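Local coordinates for protein monomethylamine methyltransferase mtmB1 (PDB 1NTH) that catalyses the transfer of the methyl group of monomethylamine to the corrinoid cofactor of its partner protein MtmC, a step of methanogenesis from methylamine, at residues 25-30 against 74-79; 37-42 against 66-71; 13-18 against 88-93. All coordinates share one frame; numbering follows the deposited sequence.

Contact 1. Residues 25-30 against 74-79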
loop_
_atom_site.group_PDB
_atom_site.type_symbol
_atom_site.label_atom_id
_atom_site.label_comp_id
_atom_site.label_asym_id
_atom_site.label_seq_id
_atom_site.Cartn_x
_atom_site.Cartn_y
_atom_site.Cartn_z
ATOM N N ASP A 25 -28.314 -23.630 34.415
ATOM C CA ASP A 25 -28.167 -23.952 35.831
ATOM C C ASP A 25 -27.534 -25.329 35.985
ATOM O O ASP A 25 -26.739 -25.552 36.901
ATOM C CB ASP A 25 -29.523 -23.920 36.542
ATOM C CG ASP A 25 -29.890 -22.533 37.038
ATOM O OD1 ASP A 25 -29.130 -21.582 36.764
ATOM O OD2 ASP A 25 -30.939 -22.393 37.704
ATOM N N ASP A 26 -27.887 -26.257 35.096
ATOM C CA ASP A 26 -27.306 -27.596 35.159
ATOM C C ASP A 26 -25.807 -27.484 34.929
ATOM O O ASP A 26 -25.022 -28.252 35.481
ATOM C CB ASP A 26 -27.893 -28.521 34.088
ATOM C CG ASP A 26 -29.320 -28.952 34.393
ATOM O OD1 ASP A 26 -29.656 -29.147 35.580
ATOM O OD2 ASP A 26 -30.098 -29.113 33.427
ATOM N N TRP A 27 -25.416 -26.520 34.103
ATOM C CA TRP A 27 -24.008 -26.318 33.798
ATOM C C TRP A 27 -23.276 -25.618 34.937
ATOM O O TRP A 27 -22.271 -26.126 35.437
ATOM C CB TRP A 27 -23.867 -25.502 32.505
ATOM C CG TRP A 27 -22.450 -25.386 32.004
ATOM C CD1 TRP A 27 -21.620 -24.305 32.117
ATOM C CD2 TRP A 27 -21.712 -26.387 31.292
ATOM N NE1 TRP A 27 -20.410 -24.572 31.513
ATOM C CE2 TRP A 27 -20.442 -25.840 31.000
ATOM C CE3 TRP A 27 -22.002 -27.692 30.871
ATOM C CZ2 TRP A 27 -19.461 -26.557 30.303
ATOM C CZ3 TRP A 27 -21.026 -28.406 30.178
ATOM C CH2 TRP A 27 -19.769 -27.832 29.901
ATOM N N ASP A 28 -23.794 -24.466 35.355
ATOM C CA ASP A 28 -23.174 -23.667 36.409
ATOM C C ASP A 28 -23.230 -24.232 37.818
ATOM O O ASP A 28 -22.278 -24.094 38.582
ATOM C CB ASP A 28 -23.800 -22.274 36.479
ATOM C CG ASP A 28 -23.766 -21.545 35.159
ATOM O OD1 ASP A 28 -22.832 -21.788 34.365
ATOM O OD2 ASP A 28 -24.671 -20.714 34.930
ATOM N N LEU A 29 -24.355 -24.846 38.162
ATOM C CA LEU A 29 -24.553 -25.366 39.508
ATOM C C LEU A 29 -24.314 -26.858 39.689
ATOM O O LEU A 29 -24.452 -27.376 40.801
ATOM C CB LEU A 29 -25.970 -25.018 39.971
ATOM C CG LEU A 29 -26.394 -23.560 39.753
ATOM C CD1 LEU A 29 -27.824 -23.368 40.243
ATOM C CD2 LEU A 29 -25.442 -22.622 40.480
ATOM N N MET A 30 -23.948 -27.550 38.614
ATOM C CA MET A 30 -23.713 -28.982 38.704
ATOM C C MET A 30 -22.516 -29.505 37.910
ATOM O O MET A 30 -21.516 -29.907 38.494
ATOM C CB MET A 30 -24.980 -29.740 38.288
ATOM C CG MET A 30 -24.834 -31.254 38.282
ATOM S SD MET A 30 -26.393 -32.104 37.938
ATOM C CE MET A 30 -26.514 -31.871 36.155
ATOM N N GLY A 74 -16.534 -30.024 28.254
ATOM C CA GLY A 74 -16.832 -29.421 26.973
ATOM C C GLY A 74 -17.140 -27.956 27.214
ATOM O O GLY A 74 -16.801 -27.408 28.270
ATOM N N ILE A 75 -17.797 -27.324 26.248
ATOM C CA ILE A 75 -18.143 -25.913 26.343
ATOM C C ILE A 75 -19.643 -25.708 26.162
ATOM O O ILE A 75 -20.242 -26.232 25.224
ATOM C CB ILE A 75 -17.399 -25.092 25.259
ATOM C CG1 ILE A 75 -15.883 -25.249 25.429
ATOM C CG2 ILE A 75 -17.810 -23.632 25.336
ATOM C CD1 ILE A 75 -15.332 -24.678 26.725
ATOM N N TYR A 76 -20.241 -24.934 27.059
ATOM C CA TYR A 76 -21.669 -24.653 27.000
ATOM C C TYR A 76 -21.936 -23.454 26.093
ATOM O O TYR A 76 -21.318 -22.399 26.255
ATOM C CB TYR A 76 -22.195 -24.339 28.405
ATOM C CG TYR A 76 -23.698 -24.179 28.480
ATOM C CD1 TYR A 76 -24.536 -25.293 28.438
ATOM C CD2 TYR A 76 -24.282 -22.918 28.576
ATOM C CE1 TYR A 76 -25.921 -25.155 28.491
ATOM C CE2 TYR A 76 -25.671 -22.768 28.629
ATOM C CZ TYR A 76 -26.480 -23.893 28.586
ATOM O OH TYR A 76 -27.852 -23.758 28.645
ATOM N N CYS A 77 -22.851 -23.615 25.142
ATOM C CA CYS A 77 -23.216 -22.521 24.245
ATOM C C CYS A 77 -24.510 -21.913 24.778
ATOM O O CYS A 77 -25.551 -22.571 24.792
ATOM C CB CYS A 77 -23.428 -23.026 22.819
ATOM S SG CYS A 77 -23.908 -21.704 21.662
ATOM N N THR A 78 -24.441 -20.659 25.210
ATOM C CA THR A 78 -25.599 -19.975 25.778
ATOM C C THR A 78 -26.780 -19.760 24.839
ATOM O O THR A 78 -27.930 -19.731 25.282
ATOM C CB THR A 78 -25.202 -18.604 26.359
ATOM O OG1 THR A 78 -24.606 -17.804 25.331
ATOM C CG2 THR A 78 -24.218 -18.775 27.507
ATOM N N ASP A 79 -26.515 -19.612 23.548
ATOM C CA ASP A 79 -27.593 -19.377 22.595
ATOM C C ASP A 79 -28.378 -20.622 22.207
ATOM O O ASP A 79 -29.585 -20.548 21.978
ATOM C CB ASP A 79 -27.037 -18.698 21.343
ATOM C CG ASP A 79 -26.482 -17.320 21.638
ATOM O OD1 ASP A 79 -27.271 -16.431 22.021
ATOM O OD2 ASP A 79 -25.259 -17.129 21.501
#
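Trp27 of helix 24-42 lays its indole against Tyr76 of strand 75-77. With CG anti to the backbone N (chi1 -173°), the ring leaves the helix and reaches across to the strand. Trp27 CB comes first and stands over one face of the Tyr76 phenol, toward its rim, 4.1 Å from Tyr76 CD1. Trp27 CG is about equally close to CB and CG of Tyr76. At the five-membered ring the roles reverse: Tyr76 CB sits over its face as a CH-pi donor, 3.4 Å from the ring centroid and 8° off the normal, with Trp27 CE2 at 3.5 Å from that carbon. The two aromatic planes are only 26° apart, yet slid so far that they barely overlap. Farther out, CZ2 and CH2 meet the chain at Gly74, whose O lies at the indole edge, near the ring plane, 3.4 Å from Trp27 CH2. That carbonyl is buried with no hydrogen-bond partner. Gly74 takes positive phi as the chain leaves its helix, where any CB would be jammed against the preceding carbonyl O, hence glycine. A wide, flat indole suits the gap because it spans from helix to strand; its NE1 bonds Glu235 O, while Tyr76 OH bonds Cys22 O and His81. The pair lies between helix 24-42 and the small mixed sheet, with Ile83 of strand 82-84 and Lys237 of strand 237-238 packing beside it.

Contact 2. Residues 37-42 against 66-71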
loop_
_atom_site.group_PDB
_atom_site.type_symbol
_atom_site.label_atom_id
_atom_site.label_comp_id
_atom_site.label_asym_id
_atom_site.label_seq_id
_atom_site.Cartn_x
_atom_site.Cartn_y
_atom_site.Cartn_z
ATOM N N MET A 37 -14.348 -30.162 41.365
ATOM C CA MET A 37 -14.213 -30.777 42.681
ATOM C C MET A 37 -13.601 -32.171 42.551
ATOM O O MET A 37 -12.708 -32.547 43.311
ATOM C CB MET A 37 -15.593 -30.878 43.331
ATOM C CG MET A 37 -15.581 -31.483 44.720
ATOM S SD MET A 37 -17.237 -31.546 45.425
ATOM C CE MET A 37 -17.262 -30.033 46.367
ATOM N N GLU A 38 -14.099 -32.932 41.585
ATOM C CA GLU A 38 -13.626 -34.284 41.325
ATOM C C GLU A 38 -12.147 -34.305 40.942
ATOM O O GLU A 38 -11.359 -35.082 41.482
ATOM C CB GLU A 38 -14.456 -34.912 40.202
ATOM C CG GLU A 38 -13.936 -36.248 39.702
ATOM C CD GLU A 38 -14.743 -36.789 38.535
ATOM O OE1 GLU A 38 -15.549 -36.030 37.955
ATOM O OE2 GLU A 38 -14.562 -37.977 38.189
ATOM N N LEU A 39 -11.771 -33.441 40.007
ATOM C CA LEU A 39 -10.390 -33.385 39.550
ATOM C C LEU A 39 -9.424 -32.890 40.621
ATOM O O LEU A 39 -8.285 -33.362 40.701
ATOM C CB LEU A 39 -10.302 -32.517 38.295
ATOM C CG LEU A 39 -11.108 -33.091 37.124
ATOM C CD1 LEU A 39 -11.085 -32.121 35.949
ATOM C CD2 LEU A 39 -10.535 -34.441 36.718
ATOM N N LYS A 40 -9.864 -31.951 41.454
ATOM C CA LYS A 40 -8.997 -31.450 42.512
ATOM C C LYS A 40 -8.608 -32.592 43.447
ATOM O O LYS A 40 -7.443 -32.752 43.802
ATOM C CB LYS A 40 -9.684 -30.355 43.329
ATOM C CG LYS A 40 -8.831 -29.886 44.504
ATOM C CD LYS A 40 -9.549 -28.901 45.400
ATOM C CE LYS A 40 -8.668 -28.513 46.577
ATOM N NZ LYS A 40 -9.339 -27.545 47.485
ATOM N N GLN A 41 -9.592 -33.394 43.839
ATOM C CA GLN A 41 -9.331 -34.505 44.746
ATOM C C GLN A 41 -8.597 -35.658 44.065
ATOM O O GLN A 41 -7.653 -36.212 44.627
ATOM C CB GLN A 41 -10.649 -34.995 45.359
ATOM C CG GLN A 41 -10.501 -36.098 46.409
ATOM C CD GLN A 41 -9.494 -35.767 47.501
ATOM O OE1 GLN A 41 -9.319 -34.606 47.883
ATOM N NE2 GLN A 41 -8.837 -36.797 48.022
ATOM N N LYS A 42 -9.018 -36.015 42.857
ATOM C CA LYS A 42 -8.374 -37.105 42.136
ATOM C C LYS A 42 -6.888 -36.861 41.906
ATOM O O LYS A 42 -6.087 -37.792 41.989
ATOM C CB LYS A 42 -9.063 -37.301 40.780
ATOM C CG LYS A 42 -8.291 -38.164 39.790
ATOM C CD LYS A 42 -8.935 -38.142 38.408
ATOM C CE LYS A 42 -8.098 -38.909 37.395
ATOM N NZ LYS A 42 -8.719 -38.917 36.041
ATOM N N GLY A 66 -6.595 -29.680 34.201
ATOM C CA GLY A 66 -7.174 -28.693 33.305
ATOM C C GLY A 66 -7.552 -29.296 31.963
ATOM O O GLY A 66 -8.607 -28.987 31.406
ATOM N N PHE A 67 -6.680 -30.154 31.440
ATOM C CA PHE A 67 -6.918 -30.822 30.166
ATOM C C PHE A 67 -8.164 -31.700 30.293
ATOM O O PHE A 67 -9.048 -31.673 29.436
ATOM C CB PHE A 67 -5.712 -31.696 29.803
ATOM C CG PHE A 67 -5.783 -32.309 28.426
ATOM C CD1 PHE A 67 -4.978 -31.829 27.395
ATOM C CD2 PHE A 67 -6.635 -33.379 28.164
ATOM C CE1 PHE A 67 -5.020 -32.407 26.127
ATOM C CE2 PHE A 67 -6.687 -33.964 26.899
ATOM C CZ PHE A 67 -5.874 -33.478 25.876
ATOM N N GLU A 68 -8.231 -32.471 31.375
ATOM C CA GLU A 68 -9.361 -33.370 31.591
ATOM C C GLU A 68 -10.663 -32.612 31.812
ATOM O O GLU A 68 -11.732 -33.066 31.400
ATOM C CB GLU A 68 -9.081 -34.279 32.792
ATOM C CG GLU A 68 -9.970 -35.513 32.854
ATOM C CD GLU A 68 -9.660 -36.402 34.047
ATOM O OE1 GLU A 68 -8.466 -36.540 34.398
ATOM O OE2 GLU A 68 -10.609 -36.974 34.624
ATOM N N MET A 69 -10.580 -31.458 32.463
ATOM C CA MET A 69 -11.763 -30.640 32.692
ATOM C C MET A 69 -12.372 -30.265 31.341
ATOM O O MET A 69 -13.572 -30.420 31.114
ATOM C CB MET A 69 -11.361 -29.372 33.449
ATOM C CG MET A 69 -12.503 -28.440 33.815
ATOM S SD MET A 69 -13.452 -29.023 35.235
ATOM C CE MET A 69 -14.837 -27.906 35.194
ATOM N N LEU A 70 -11.536 -29.766 30.438
ATOM C CA LEU A 70 -12.015 -29.364 29.121
ATOM C C LEU A 70 -12.544 -30.549 28.320
ATOM O O LEU A 70 -13.600 -30.463 27.694
ATOM C CB LEU A 70 -10.888 -28.678 28.341
ATOM C CG LEU A 70 -11.281 -28.071 26.992
ATOM C CD1 LEU A 70 -12.346 -26.995 27.188
ATOM C CD2 LEU A 70 -10.040 -27.474 26.332
ATOM N N LEU A 71 -11.810 -31.654 28.348
ATOM C CA LEU A 71 -12.196 -32.850 27.612
ATOM C C LEU A 71 -13.505 -33.487 28.082
ATOM O O LEU A 71 -14.343 -33.878 27.266
ATOM C CB LEU A 71 -11.079 -33.891 27.691
ATOM C CG LEU A 71 -11.397 -35.250 27.060
ATOM C CD1 LEU A 71 -11.605 -35.098 25.557
ATOM C CD2 LEU A 71 -10.262 -36.218 27.342
HETATM O O HOH W 1 -13.195 -37.412 35.283
#
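Helical segments 37-42 and 66-71 run nearly antiparallel, at 150° between their directions, with their axes 10.2 Å apart and Leu39 CA nearest to Met69 CA. With CG anti to the carbonyl carbon (chi1 -63°), Leu39 turns its two methyls to the other helix. Leu39 CD1 rests 3.7 Å from Met69 CB, close to the backbone N, while Leu39 CD2 lies against the carboxylate of Glu68, 3.3 Å from Glu68 OE2. The branched leucine thus serves both the apolar interior and the flank of a charged group. At the outer margin Lys42 and Glu68 extend from opposite directions. In the conformers given here, Lys42 NZ makes a salt bridge to Glu68 OE1 at 2.9 Å, on the syn side, 16° out of the carboxylate plane, and a weak second bond to OE2. Both chains also have a second conformation, so the bridge is probably not permanent. Tyr43 OH also bonds Glu68 OE1, and a water donates to Glu68 OE2 and weakly to Glu38 OE2, which would ease the nearness of like charges. Ile276 of helix 271-288 packs on Leu39 and Met69. This is an antiparallel helix pair, an apolar seam bordered by a probably intermittent salt bridge, in the N-terminal part of this TIM-barrel protein.

Contact 3. Residues 13-18 against 88-93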
loop_
_atom_site.group_PDB
_atom_site.type_symbol
_atom_site.label_atom_id
_atom_site.label_comp_id
_atom_site.label_asym_id
_atom_site.label_seq_id
_atom_site.Cartn_x
_atom_site.Cartn_y
_atom_site.Cartn_z
ATOM N N TYR A 13 -19.758 -24.164 15.875
ATOM C CA TYR A 13 -21.135 -23.839 15.523
ATOM C C TYR A 13 -21.909 -25.114 15.194
ATOM O O TYR A 13 -23.021 -25.318 15.688
ATOM C CB TYR A 13 -21.171 -22.898 14.314
ATOM C CG TYR A 13 -22.572 -22.538 13.877
ATOM C CD1 TYR A 13 -23.327 -21.603 14.584
ATOM C CD2 TYR A 13 -23.159 -23.165 12.780
ATOM C CE1 TYR A 13 -24.639 -21.303 14.206
ATOM C CE2 TYR A 13 -24.468 -22.872 12.393
ATOM C CZ TYR A 13 -25.200 -21.941 13.110
ATOM O OH TYR A 13 -26.490 -21.648 12.728
ATOM N N ASP A 14 -21.317 -25.965 14.360
ATOM C CA ASP A 14 -21.949 -27.225 13.962
ATOM C C ASP A 14 -22.366 -28.042 15.183
ATOM O O ASP A 14 -23.514 -28.479 15.295
ATOM C CB ASP A 14 -20.986 -28.070 13.123
ATOM C CG ASP A 14 -20.749 -27.502 11.735
ATOM O OD1 ASP A 14 -19.861 -28.031 11.036
ATOM O OD2 ASP A 14 -21.446 -26.543 11.342
ATOM N N ARG A 15 -21.425 -28.243 16.097
ATOM C CA ARG A 15 -21.683 -29.029 17.297
ATOM C C ARG A 15 -22.630 -28.357 18.280
ATOM O O ARG A 15 -23.397 -29.034 18.968
ATOM C CB ARG A 15 -20.357 -29.369 17.979
ATOM C CG ARG A 15 -19.430 -30.152 17.068
ATOM C CD ARG A 15 -18.120 -30.530 17.728
ATOM N NE ARG A 15 -17.213 -31.111 16.739
ATOM C CZ ARG A 15 -16.027 -31.637 17.019
ATOM N NH1 ARG A 15 -15.588 -31.670 18.270
ATOM N NH2 ARG A 15 -15.273 -32.121 16.039
ATOM N N ALA A 16 -22.591 -27.030 18.341
ATOM C CA ALA A 16 -23.455 -26.289 19.255
ATOM C C ALA A 16 -24.929 -26.418 18.882
ATOM O O ALA A 16 -25.810 -26.210 19.720
ATOM C CB ALA A 16 -23.057 -24.822 19.272
ATOM N N LYS A 17 -25.200 -26.756 17.626
ATOM C CA LYS A 17 -26.578 -26.888 17.167
ATOM C C LYS A 17 -27.175 -28.262 17.465
ATOM O O LYS A 17 -28.396 -28.400 17.560
ATOM C CB LYS A 17 -26.663 -26.619 15.662
ATOM C CG LYS A 17 -26.201 -25.230 15.240
ATOM C CD LYS A 17 -27.155 -24.140 15.710
ATOM C CE LYS A 17 -28.473 -24.188 14.947
ATOM N NZ LYS A 17 -28.274 -23.977 13.481
ATOM N N VAL A 18 -26.324 -29.269 17.623
ATOM C CA VAL A 18 -26.804 -30.625 17.878
ATOM C C VAL A 18 -26.255 -31.274 19.145
ATOM O O VAL A 18 -26.492 -32.458 19.393
ATOM C CB VAL A 18 -26.478 -31.548 16.687
ATOM C CG1 VAL A 18 -27.115 -31.000 15.418
ATOM C CG2 VAL A 18 -24.968 -31.669 16.515
ATOM N N GLU A 88 -9.937 -36.017 22.544
ATOM C CA GLU A 88 -8.582 -35.845 23.046
ATOM C C GLU A 88 -7.612 -35.466 21.932
ATOM O O GLU A 88 -6.758 -34.600 22.113
ATOM C CB GLU A 88 -8.098 -37.130 23.717
ATOM C CG GLU A 88 -6.823 -36.953 24.516
ATOM C CD GLU A 88 -6.352 -38.247 25.145
ATOM O OE1 GLU A 88 -7.214 -39.035 25.588
ATOM O OE2 GLU A 88 -5.125 -38.470 25.208
ATOM N N ASP A 89 -7.747 -36.116 20.782
ATOM C CA ASP A 89 -6.864 -35.835 19.660
ATOM C C ASP A 89 -7.034 -34.421 19.118
ATOM O O ASP A 89 -6.071 -33.816 18.650
ATOM C CB ASP A 89 -7.079 -36.850 18.538
ATOM C CG ASP A 89 -6.633 -38.245 18.927
ATOM O OD1 ASP A 89 -5.588 -38.368 19.600
ATOM O OD2 ASP A 89 -7.319 -39.218 18.549
ATOM N N GLU A 90 -8.254 -33.894 19.176
ATOM C CA GLU A 90 -8.498 -32.539 18.693
ATOM C C GLU A 90 -7.828 -31.535 19.619
ATOM O O GLU A 90 -7.258 -30.543 19.162
ATOM C CB GLU A 90 -10.002 -32.247 18.617
ATOM C CG GLU A 90 -10.742 -33.117 17.617
ATOM C CD GLU A 90 -12.245 -32.897 17.633
ATOM O OE1 GLU A 90 -12.779 -32.460 18.675
ATOM O OE2 GLU A 90 -12.891 -33.182 16.602
ATOM N N ILE A 91 -7.896 -31.787 20.924
ATOM C CA ILE A 91 -7.275 -30.879 21.877
ATOM C C ILE A 91 -5.757 -30.869 21.707
ATOM O O ILE A 91 -5.134 -29.805 21.736
ATOM C CB ILE A 91 -7.635 -31.256 23.335
ATOM C CG1 ILE A 91 -9.155 -31.177 23.523
ATOM C CG2 ILE A 91 -6.949 -30.296 24.307
ATOM C CD1 ILE A 91 -9.630 -31.568 24.917
ATOM N N TRP A 92 -5.158 -32.042 21.520
ATOM C CA TRP A 92 -3.709 -32.106 21.345
ATOM C C TRP A 92 -3.255 -31.439 20.050
ATOM O O TRP A 92 -2.190 -30.822 20.008
ATOM C CB TRP A 92 -3.222 -33.556 21.398
ATOM C CG TRP A 92 -3.010 -34.025 22.806
ATOM C CD1 TRP A 92 -3.650 -35.053 23.440
ATOM C CD2 TRP A 92 -2.113 -33.455 23.769
ATOM N NE1 TRP A 92 -3.209 -35.155 24.740
ATOM C CE2 TRP A 92 -2.265 -34.187 24.967
ATOM C CE3 TRP A 92 -1.196 -32.394 23.734
ATOM C CZ2 TRP A 92 -1.533 -33.894 26.123
ATOM C CZ3 TRP A 92 -0.466 -32.103 24.885
ATOM C CH2 TRP A 92 -0.643 -32.851 26.064
ATOM N N ASP A 93 -4.056 -31.564 18.996
ATOM C CA ASP A 93 -3.716 -30.936 17.722
ATOM C C ASP A 93 -3.633 -29.425 17.929
ATOM O O ASP A 93 -2.755 -28.762 17.382
ATOM C CB ASP A 93 -4.775 -31.272 16.665
ATOM C CG ASP A 93 -4.586 -30.491 15.369
ATOM O OD1 ASP A 93 -5.481 -29.692 15.032
ATOM O OD2 ASP A 93 -3.548 -30.679 14.692
#
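Arg15 and Glu90 each hold CG anti to the carbonyl carbon (chi1 -59° and -64°), and beyond it both chains run extended, Arg15 from CG to NE, so that the two charged ends come from opposite directions to meet between backbones whose nearest CA atoms, those of Arg15 and Glu90 themselves, stand 13.7 Å apart. The guanidinium offers its NH1 and NH2 end, one nitrogen to each carboxylate oxygen. Arg15 NH2 donates to Glu90 OE2 at 2.7 Å along a straight line, and the oxygen lies in the guanidinium plane. The companion bond, Arg15 NH1 to Glu90 OE1, is 2.9 Å long and uses the syn lone pair. With the two planes only 21° apart, the pair forms a nearly flat, bidentate salt bridge, and two bonds fix the rotation of each group. Further bonds hold the same atoms: Arg15 NH1 also donates to Lys85 O, and Glu90 OE1 accepts from Thr87 N. Arginine suits the place because it can bond a carboxylate and a carbonyl together; glutamate has the reach to meet it. Burial would by itself disfavour the negative charge, but the guanidinium probably offsets this and keeps Glu90 ionised. Phe7 and Val84 flank Arg15, and Phe3 touches Glu90. This is a classic end-on arginine-glutamate pair: segments 13-18 and 88-93 meet through it alone, their backbones too far apart for helix packing.

Overall arrangement
All three contacts lie on the same side of the chain's centre and share one N-terminal neighbourhood. Contacts 1 and 2 use successive parts of helix 24-42, the start of which meets strand 75-77 and the end helix 56-73; helix 56-73 is followed at once by strand 75-77. Contact 2 and contact 1 are both nested along the chain within the loop closed by contact 3. Their chemistry differs with their place: contact 1 is fully buried and aromatic, whereas contacts 2 and 3 are both partly buried, the one grading from apolar interior to charged margin, the other a single ion pair. Packing connects them: Ile75 meets Leu70, Cys77 meets Ala16, and Phe67 lies against Ile91 and Trp92.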